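Local coordinates for protein 455aa long hypothetical phospho-sugar mutase (Sulfolobus tokodaii, PDB 2F7L) that interconverts the 6-phosphates and 1-phosphates of glucosamine and galactosamine on the route to UDP-N-acetylglucosamine and UDP-N-acetylgalactosamine, with magnesium as cofactor, at residues A[96-101]-A[214-219]; A[284-289]-A[305-310]; A[292-297]-A[365-370]. One frame throughout, in Å; residues are numbered along the deposited sequence.

Interaction 1 (A[96-101]-A[214-219]); sequences ASHNPA and QPEPTF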
loop_
_atom_site.group_PDB
_atom_site.type_symbol
_atom_site.label_atom_id
_atom_site.label_comp_id
_atom_site.label_asym_id
_atom_site.label_seq_id
_atom_site.Cartn_x
_atom_site.Cartn_y
_atom_site.Cartn_z
ATOM N N ALA A 96 -1.150 4.567 -10.878
ATOM C CA ALA A 96 -2.038 5.461 -10.123
ATOM C C ALA A 96 -2.529 4.720 -8.876
ATOM O O ALA A 96 -3.605 4.978 -8.353
ATOM C CB ALA A 96 -3.226 5.924 -10.986
ATOM N N SER A 97 -1.714 3.781 -8.419
ATOM C CA SER A 97 -2.003 2.996 -7.226
ATOM C C SER A 97 -3.401 2.343 -7.225
ATOM O O SER A 97 -3.638 1.342 -7.920
ATOM C CB SER A 97 -1.811 3.889 -5.980
ATOM O OG SER A 97 -1.639 3.132 -4.779
ATOM N N HIS A 98 -4.316 2.932 -6.454
ATOM C CA HIS A 98 -5.688 2.431 -6.285
ATOM C C HIS A 98 -6.754 3.239 -7.055
ATOM O O HIS A 98 -7.901 2.778 -7.207
ATOM C CB HIS A 98 -6.044 2.496 -4.806
ATOM C CG HIS A 98 -5.854 3.866 -4.236
ATOM N ND1 HIS A 98 -4.614 4.353 -3.878
ATOM C CD2 HIS A 98 -6.719 4.899 -4.089
ATOM C CE1 HIS A 98 -4.724 5.625 -3.538
ATOM N NE2 HIS A 98 -5.991 5.981 -3.659
ATOM N N ASN A 99 -6.388 4.449 -7.489
ATOM C CA ASN A 99 -7.295 5.337 -8.217
ATOM C C ASN A 99 -8.082 4.608 -9.294
ATOM O O ASN A 99 -7.622 3.619 -9.849
ATOM C CB ASN A 99 -6.513 6.461 -8.900
ATOM C CG ASN A 99 -6.019 7.500 -7.940
ATOM O OD1 ASN A 99 -5.501 7.186 -6.869
ATOM N ND2 ASN A 99 -6.159 8.760 -8.327
ATOM N N PRO A 100 -9.282 5.110 -9.612
ATOM C CA PRO A 100 -10.170 4.548 -10.627
ATOM C C PRO A 100 -9.413 4.423 -11.946
ATOM O O PRO A 100 -8.340 5.022 -12.118
ATOM C CB PRO A 100 -11.286 5.576 -10.710
ATOM C CG PRO A 100 -11.345 6.106 -9.353
ATOM C CD PRO A 100 -9.906 6.280 -8.975
ATOM N N ALA A 101 -9.998 3.667 -12.870
ATOM C CA ALA A 101 -9.419 3.391 -14.178
ATOM C C ALA A 101 -8.899 4.541 -15.032
ATOM O O ALA A 101 -7.888 4.396 -15.735
ATOM C CB ALA A 101 -10.408 2.599 -14.994
ATOM N N GLN A 214 -13.781 -1.812 -9.217
ATOM C CA GLN A 214 -12.799 -0.771 -9.093
ATOM C C GLN A 214 -11.522 -1.467 -8.635
ATOM O O GLN A 214 -11.560 -2.449 -7.887
ATOM C CB GLN A 214 -13.238 0.267 -8.068
ATOM C CG GLN A 214 -13.092 -0.169 -6.633
ATOM C CD GLN A 214 -13.478 0.942 -5.687
ATOM O OE1 GLN A 214 -13.321 0.833 -4.458
ATOM N NE2 GLN A 214 -13.994 2.032 -6.256
ATOM N N PRO A 215 -10.372 -0.975 -9.095
ATOM C CA PRO A 215 -9.091 -1.576 -8.716
ATOM C C PRO A 215 -8.760 -1.582 -7.227
ATOM O O PRO A 215 -7.943 -2.367 -6.777
ATOM C CB PRO A 215 -8.074 -0.771 -9.534
ATOM C CG PRO A 215 -8.802 0.533 -9.820
ATOM C CD PRO A 215 -10.194 0.088 -10.093
ATOM N N GLU A 216 -9.377 -0.705 -6.455
ATOM C CA GLU A 216 -9.068 -0.670 -5.044
ATOM C C GLU A 216 -9.977 -1.609 -4.276
ATOM O O GLU A 216 -11.183 -1.421 -4.247
ATOM C CB GLU A 216 -9.204 0.749 -4.529
ATOM C CG GLU A 216 -9.137 0.859 -3.027
ATOM C CD GLU A 216 -9.608 2.208 -2.538
ATOM O OE1 GLU A 216 -10.509 2.783 -3.200
ATOM O OE2 GLU A 216 -9.100 2.682 -1.493
ATOM N N PRO A 217 -9.401 -2.646 -3.643
ATOM C CA PRO A 217 -10.159 -3.631 -2.873
ATOM C C PRO A 217 -10.803 -3.101 -1.588
ATOM O O PRO A 217 -10.128 -2.743 -0.620
ATOM C CB PRO A 217 -9.126 -4.726 -2.625
ATOM C CG PRO A 217 -7.869 -3.964 -2.512
ATOM C CD PRO A 217 -7.970 -2.990 -3.649
ATOM N N THR A 218 -12.130 -3.067 -1.592
ATOM C CA THR A 218 -12.915 -2.574 -0.458
ATOM C C THR A 218 -14.046 -3.563 -0.223
ATOM O O THR A 218 -14.339 -4.392 -1.096
ATOM C CB THR A 218 -13.549 -1.219 -0.780
ATOM O OG1 THR A 218 -14.428 -1.371 -1.897
ATOM C CG2 THR A 218 -12.488 -0.201 -1.128
ATOM N N PHE A 219 -14.676 -3.489 0.949
ATOM C CA PHE A 219 -15.788 -4.389 1.235
ATOM C C PHE A 219 -16.801 -4.256 0.102
ATOM O O PHE A 219 -17.508 -5.205 -0.227
ATOM C CB PHE A 219 -16.483 -4.034 2.547
ATOM C CG PHE A 219 -15.686 -4.349 3.762
ATOM C CD1 PHE A 219 -14.693 -3.480 4.210
ATOM C CD2 PHE A 219 -15.936 -5.504 4.484
ATOM C CE1 PHE A 219 -13.955 -3.763 5.378
ATOM C CE2 PHE A 219 -15.209 -5.799 5.642
ATOM C CZ PHE A 219 -14.215 -4.922 6.089
#
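The phosphoserine loop of a phosphohexose mutase meets a loop of domain II where His98 lies beside Glu216. The two side chains point the same way and touch near their roots, with His98 CB 3.6 Å from Glu216 CB. At their far ends, Glu216 OE2 is 4.2 Å from His98 CD2. The imidazole and carboxylate planes are 40° apart, and the acid comes obliquely to the ring. His98 NE2 and Glu216 OE2 remain 5.0 Å apart. Glu216 CG stands anti to its own N (chi1 170°) and the chain runs on extended, which carries the carboxylate along the ring. Its OE2 also makes a long, weak ion pair with Arg246.

Ser97 is, by similarity, the phosphoserine intermediate that binds magnesium through its phosphate. Ser97 is not phosphorylated in this structure. Ser97 OG bonds to Asp8 and weakly, at 3.3 Å, to His98 ND1. A type II' turn from Ala96 to Asn99 shapes this loop, closed by Asn99 N to Ala96 O. The His98 side chain is about 5 Å from that of Asp241, a magnesium ligand by similarity.

Pro215 fills the other half of the contact. Pro215 CG lies 3.3 Å from Asn99 O and 3.6 Å from His98 O. No hydrogen bond joins the two segments, although Arg47 grips Asn99 O and Ser97 O from outside them.

Interaction 2 (A[284-289]-A[305-310]); sequences AVSSSS and TKVGSV
Ala284 and Thr305 form a parallel bridge at the ends of neighbouring strands, 280-284 an inner strand and 301-305 an edge strand of domain III's sheet, joined by the beta-alpha-beta crossover through helix 290-296. Ala284 CA and Thr305 CA are 4.7 Å apart. Just past the bridge, Val285 N donates to Thr305 O at 3.1 Å, with an angle of 154° at the hydrogen. Ala284 CA brings a C-H to the same oxygen.

This is the tight part. Both methyls of Val285 flank the acceptor, with CG1 and CG2 each 3.6 Å from Thr305 O. Ala284 CB packs against the backbone after Thr305, 3.8 Å from Val307 CA and nearer still to Lys306 O. Segment 284-289 makes a type I turn from Ala284 to Ser287, with Ser287 N bonded to Ala284 O. Val285 also touches Leu419 of strand 416-422, in the C-terminal domain.

The looser side is at Val307, which is partly exposed. Its side chain crosses that of Val285 at about a right angle, and only CG2 makes the contact. Val307 CG2 is 4.2 Å from Val285 CG2, a methyl that lies between its own N and carbonyl carbon. Val307 CG2 is also 4.2 Å from Ser286 OG. A bound sulfate, probably from the crystallisation liquor, is about 5 Å from the Val307 side chain. Lys306 starts away from the contact and is exposed. Beyond it, Gly308 is the N-cap residue of helix 309-318.

One backbone bond ties the segments at the strand ends, and the flanking methyls probably shield its acceptor from water. The side chains add mostly methyl packing; no charged side-chain pair joins the two segments.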
loop_
_atom_site.group_PDB
_atom_site.type_symbol
_atom_site.label_atom_id
_atom_site.label_comp_id
_atom_site.label_asym_id
_atom_site.label_seq_id
_atom_site.Cartn_x
_atom_site.Cartn_y
_atom_site.Cartn_z
ATOM N N ALA A 284 -0.471 3.002 10.991
ATOM C CA ALA A 284 -1.091 4.314 10.992
ATOM C C ALA A 284 -2.312 4.389 11.909
ATOM O O ALA A 284 -3.037 3.406 12.139
ATOM C CB ALA A 284 -1.463 4.720 9.576
ATOM N N VAL A 285 -2.519 5.591 12.428
ATOM C CA VAL A 285 -3.625 5.887 13.325
ATOM C C VAL A 285 -4.984 5.527 12.734
ATOM O O VAL A 285 -5.993 5.618 13.413
ATOM C CB VAL A 285 -3.599 7.379 13.715
ATOM C CG1 VAL A 285 -2.461 7.635 14.711
ATOM C CG2 VAL A 285 -3.406 8.237 12.463
ATOM N N SER A 286 -4.995 5.114 11.472
ATOM C CA SER A 286 -6.217 4.710 10.780
ATOM C C SER A 286 -6.523 3.245 11.130
ATOM O O SER A 286 -7.612 2.728 10.859
ATOM C CB SER A 286 -6.036 4.879 9.264
ATOM O OG SER A 286 -4.825 4.280 8.806
ATOM N N SER A 287 -5.542 2.587 11.746
ATOM C CA SER A 287 -5.661 1.188 12.167
ATOM C C SER A 287 -6.448 1.026 13.476
ATOM O O SER A 287 -6.370 1.872 14.383
ATOM C CB SER A 287 -4.263 0.581 12.345
ATOM O OG SER A 287 -3.742 0.101 11.128
ATOM N N SER A 288 -7.196 -0.074 13.563
ATOM C CA SER A 288 -7.993 -0.380 14.747
ATOM C C SER A 288 -7.095 -0.612 15.936
ATOM O O SER A 288 -6.021 -1.165 15.776
ATOM C CB SER A 288 -8.814 -1.640 14.515
ATOM O OG SER A 288 -9.266 -2.185 15.744
ATOM N N SER A 289 -7.533 -0.206 17.128
ATOM C CA SER A 289 -6.732 -0.390 18.349
ATOM C C SER A 289 -6.637 -1.878 18.688
ATOM O O SER A 289 -5.807 -2.307 19.495
ATOM C CB SER A 289 -7.333 0.397 19.522
ATOM O OG SER A 289 -8.659 -0.006 19.786
ATOM N N THR A 305 1.599 5.908 13.941
ATOM C CA THR A 305 2.206 6.934 13.105
ATOM C C THR A 305 1.218 7.599 12.144
ATOM O O THR A 305 0.045 7.256 12.126
ATOM C CB THR A 305 3.417 6.331 12.319
ATOM O OG1 THR A 305 4.094 7.364 11.604
ATOM C CG2 THR A 305 2.966 5.255 11.353
ATOM N N LYS A 306 1.695 8.563 11.368
ATOM C CA LYS A 306 0.866 9.271 10.400
ATOM C C LYS A 306 0.331 8.290 9.372
ATOM O O LYS A 306 0.798 7.151 9.263
ATOM C CB LYS A 306 1.680 10.348 9.660
ATOM C CG LYS A 306 2.322 11.368 10.564
ATOM C CD LYS A 306 3.307 12.327 9.849
ATOM C CE LYS A 306 4.173 13.190 10.878
ATOM N NZ LYS A 306 5.335 12.464 11.572
ATOM N N VAL A 307 -0.662 8.753 8.625
ATOM C CA VAL A 307 -1.257 7.980 7.549
ATOM C C VAL A 307 -0.321 8.138 6.352
ATOM O O VAL A 307 0.095 9.259 6.026
ATOM C CB VAL A 307 -2.646 8.546 7.169
ATOM C CG1 VAL A 307 -3.122 7.950 5.852
ATOM C CG2 VAL A 307 -3.639 8.273 8.295
ATOM N N GLY A 308 0.012 7.023 5.701
ATOM C CA GLY A 308 0.904 7.063 4.543
ATOM C C GLY A 308 1.877 5.890 4.495
ATOM O O GLY A 308 2.664 5.687 5.433
ATOM N N SER A 309 1.824 5.129 3.400
ATOM C CA SER A 309 2.678 3.954 3.205
ATOM C C SER A 309 4.170 4.220 3.012
ATOM O O SER A 309 5.005 3.515 3.585
ATOM C CB SER A 309 2.162 3.133 2.023
ATOM O OG SER A 309 0.913 2.553 2.340
ATOM N N VAL A 310 4.505 5.205 2.185
ATOM C CA VAL A 310 5.903 5.537 1.946
ATOM C C VAL A 310 6.555 5.850 3.299
ATOM O O VAL A 310 7.588 5.273 3.656
ATOM C CB VAL A 310 6.053 6.780 1.019
ATOM C CG1 VAL A 310 7.517 7.017 0.701
ATOM C CG2 VAL A 310 5.233 6.602 -0.256
#

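Interaction 3 (A[292-297]-A[365-370]); sequences EEYLSK and DRLPKY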
loop_
_atom_site.group_PDB
_atom_site.type_symbol
_atom_site.label_atom_id
_atom_site.label_comp_id
_atom_site.label_asym_id
_atom_site.label_seq_id
_atom_site.Cartn_x
_atom_site.Cartn_y
_atom_site.Cartn_z
ATOM N N GLU A 292 -3.337 -3.389 19.205
ATOM C CA GLU A 292 -2.653 -3.359 20.503
ATOM C C GLU A 292 -3.115 -4.500 21.383
ATOM O O GLU A 292 -2.312 -5.184 22.014
ATOM C CB GLU A 292 -2.927 -2.063 21.255
ATOM C CG GLU A 292 -2.204 -0.864 20.736
ATOM C CD GLU A 292 -2.346 0.316 21.674
ATOM O OE1 GLU A 292 -3.476 0.561 22.162
ATOM O OE2 GLU A 292 -1.326 1.000 21.920
ATOM N N GLU A 293 -4.423 -4.690 21.421
ATOM C CA GLU A 293 -5.002 -5.732 22.232
ATOM C C GLU A 293 -4.366 -7.079 21.950
ATOM O O GLU A 293 -3.897 -7.759 22.859
ATOM C CB GLU A 293 -6.496 -5.800 21.963
ATOM C CG GLU A 293 -7.301 -6.529 23.024
ATOM C CD GLU A 293 -8.782 -6.254 22.867
ATOM O OE1 GLU A 293 -9.132 -5.123 22.450
ATOM O OE2 GLU A 293 -9.590 -7.158 23.168
ATOM N N TYR A 294 -4.343 -7.456 20.680
ATOM C CA TYR A 294 -3.790 -8.739 20.282
ATOM C C TYR A 294 -2.273 -8.823 20.361
ATOM O O TYR A 294 -1.740 -9.791 20.868
ATOM C CB TYR A 294 -4.232 -9.074 18.860
ATOM C CG TYR A 294 -4.211 -10.549 18.544
ATOM C CD1 TYR A 294 -5.331 -11.343 18.766
ATOM C CD2 TYR A 294 -3.072 -11.151 18.023
ATOM C CE1 TYR A 294 -5.318 -12.697 18.471
ATOM C CE2 TYR A 294 -3.049 -12.511 17.729
ATOM C CZ TYR A 294 -4.175 -13.273 17.953
ATOM O OH TYR A 294 -4.163 -14.607 17.633
ATOM N N LEU A 295 -1.565 -7.825 19.861
ATOM C CA LEU A 295 -0.112 -7.907 19.909
ATOM C C LEU A 295 0.428 -7.732 21.306
ATOM O O LEU A 295 1.580 -8.074 21.569
ATOM C CB LEU A 295 0.526 -6.881 18.969
ATOM C CG LEU A 295 0.248 -7.115 17.477
ATOM C CD1 LEU A 295 1.019 -6.096 16.653
ATOM C CD2 LEU A 295 0.642 -8.544 17.072
ATOM N N SER A 296 -0.409 -7.197 22.195
ATOM C CA SER A 296 -0.016 -6.978 23.587
ATOM C C SER A 296 0.366 -8.282 24.271
ATOM O O SER A 296 1.381 -8.363 24.971
ATOM C CB SER A 296 -1.146 -6.314 24.369
ATOM O OG SER A 296 -1.104 -4.906 24.208
ATOM N N LYS A 297 -0.451 -9.305 24.063
ATOM C CA LYS A 297 -0.178 -10.595 24.655
ATOM C C LYS A 297 0.942 -11.352 23.937
ATOM O O LYS A 297 0.896 -12.571 23.807
ATOM C CB LYS A 297 -1.459 -11.438 24.697
ATOM C CG LYS A 297 -2.210 -11.583 23.400
ATOM C CD LYS A 297 -3.319 -12.627 23.556
ATOM C CE LYS A 297 -4.278 -12.635 22.362
ATOM N NZ LYS A 297 -3.582 -12.741 21.032
ATOM N N ASP A 365 -11.107 -15.238 13.396
ATOM C CA ASP A 365 -11.928 -15.103 14.573
ATOM C C ASP A 365 -11.088 -14.997 15.833
ATOM O O ASP A 365 -11.564 -14.490 16.828
ATOM C CB ASP A 365 -12.926 -16.247 14.684
ATOM C CG ASP A 365 -14.117 -16.068 13.757
ATOM O OD1 ASP A 365 -14.450 -14.909 13.412
ATOM O OD2 ASP A 365 -14.736 -17.087 13.382
ATOM N N ARG A 366 -9.836 -15.439 15.800
ATOM C CA ARG A 366 -8.990 -15.339 16.987
ATOM C C ARG A 366 -8.698 -13.884 17.364
ATOM O O ARG A 366 -8.066 -13.626 18.377
ATOM C CB ARG A 366 -7.635 -16.030 16.787
ATOM C CG ARG A 366 -7.613 -17.550 16.579
ATOM C CD ARG A 366 -6.182 -18.024 16.886
ATOM N NE ARG A 366 -5.703 -19.190 16.138
ATOM C CZ ARG A 366 -6.274 -20.391 16.141
ATOM N NH1 ARG A 366 -7.383 -20.627 16.849
ATOM N NH2 ARG A 366 -5.710 -21.374 15.452
ATOM N N LEU A 367 -9.141 -12.934 16.545
ATOM C CA LEU A 367 -8.889 -11.502 16.801
ATOM C C LEU A 367 -10.053 -10.779 17.489
ATOM O O LEU A 367 -11.217 -11.190 17.385
ATOM C CB LEU A 367 -8.601 -10.764 15.481
ATOM C CG LEU A 367 -7.227 -10.491 14.867
ATOM C CD1 LEU A 367 -6.176 -11.378 15.459
ATOM C CD2 LEU A 367 -7.316 -10.684 13.357
ATOM N N PRO A 368 -9.750 -9.679 18.193
ATOM C CA PRO A 368 -10.786 -8.907 18.877
ATOM C C PRO A 368 -11.795 -8.434 17.829
ATOM O O PRO A 368 -11.410 -8.050 16.722
ATOM C CB PRO A 368 -10.006 -7.746 19.475
ATOM C CG PRO A 368 -8.668 -8.347 19.742
ATOM C CD PRO A 368 -8.410 -9.150 18.495
ATOM N N LYS A 369 -13.079 -8.461 18.163
ATOM C CA LYS A 369 -14.112 -8.029 17.227
ATOM C C LYS A 369 -14.582 -6.612 17.542
ATOM O O LYS A 369 -15.026 -6.337 18.652
ATOM C CB LYS A 369 -15.282 -9.021 17.278
ATOM C CG LYS A 369 -16.650 -8.466 16.901
ATOM C CD LYS A 369 -17.780 -9.154 17.747
ATOM C CE LYS A 369 -18.117 -8.427 19.105
ATOM N NZ LYS A 369 -16.982 -8.156 20.089
ATOM N N TYR A 370 -14.454 -5.715 16.562
ATOM C CA TYR A 370 -14.877 -4.312 16.690
ATOM C C TYR A 370 -15.808 -3.899 15.554
ATOM O O TYR A 370 -15.658 -4.347 14.422
ATOM C CB TYR A 370 -13.686 -3.361 16.665
ATOM C CG TYR A 370 -12.925 -3.265 17.954
ATOM C CD1 TYR A 370 -12.022 -4.259 18.334
ATOM C CD2 TYR A 370 -13.069 -2.145 18.779
ATOM C CE1 TYR A 370 -11.269 -4.137 19.501
ATOM C CE2 TYR A 370 -12.324 -2.010 19.953
ATOM C CZ TYR A 370 -11.423 -3.010 20.303
ATOM O OH TYR A 370 -10.661 -2.864 21.435
#
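Leu367 CD1 rests over one face of the Tyr294 ring in a CH-pi contact, 3.5 Å from the ring centroid and 16° off its normal. Lys297 NZ lies over the centre of the opposite face. Pro368 CD comes obliquely to the same ring, 3.8 Å from Tyr294 CD1. The phenol end reaches Arg366, whose CB lies 3.8 Å from Tyr294 OH. Tyr294 CG stands anti to the backbone N (chi1 -157°), which sends the ring across from the helix to these residues. An alanine at Tyr294 is likely to leave the Leu367 methyl without its aromatic face and open a gap beside Pro368.

Helix 290-296 packs here on the segment that leads from helix 360-365 of domain III to strand 371-378 of the C-terminal domain. Glu293 and Pro368 run past each other in opposite directions, with Pro368 CG 3.7 Å from Glu293 OE2. Tyr370 OH donates to Glu293 OE1 at 2.9 Å, carboxylate and ring planes 70° apart.

Further out, Lys436 holds Glu293 OE2 in a salt bridge, so each carboxylate oxygen has its own partner. Arg366 pairs with Glu362. Helix 259-272 backs the apolar part, with Thr264 on Tyr294 and Leu265 on Leu367.

In the fold
Interactions 2 and 3 share domain III and interlock along the chain: segment 284-289 leads into helix 290-296, which interaction 3 uses. Their centres are 17 Å apart, and they touch where Ser289 OG lies 3.9 Å from Tyr370 OH. Interaction 1 joins the first and second domains. Its centre is 19 Å from that of interaction 2 and 28 Å from that of interaction 3, and it touches neither. It alone holds Ser97, the phosphoserine site by similarity. Interaction 2 is more distant, its Val307 side chain about 12 Å from that of Ser97 and about 5 Å from a bound sulfate. Interaction 3 lies away from the annotated sites, where domain III passes into the C-terminal domain.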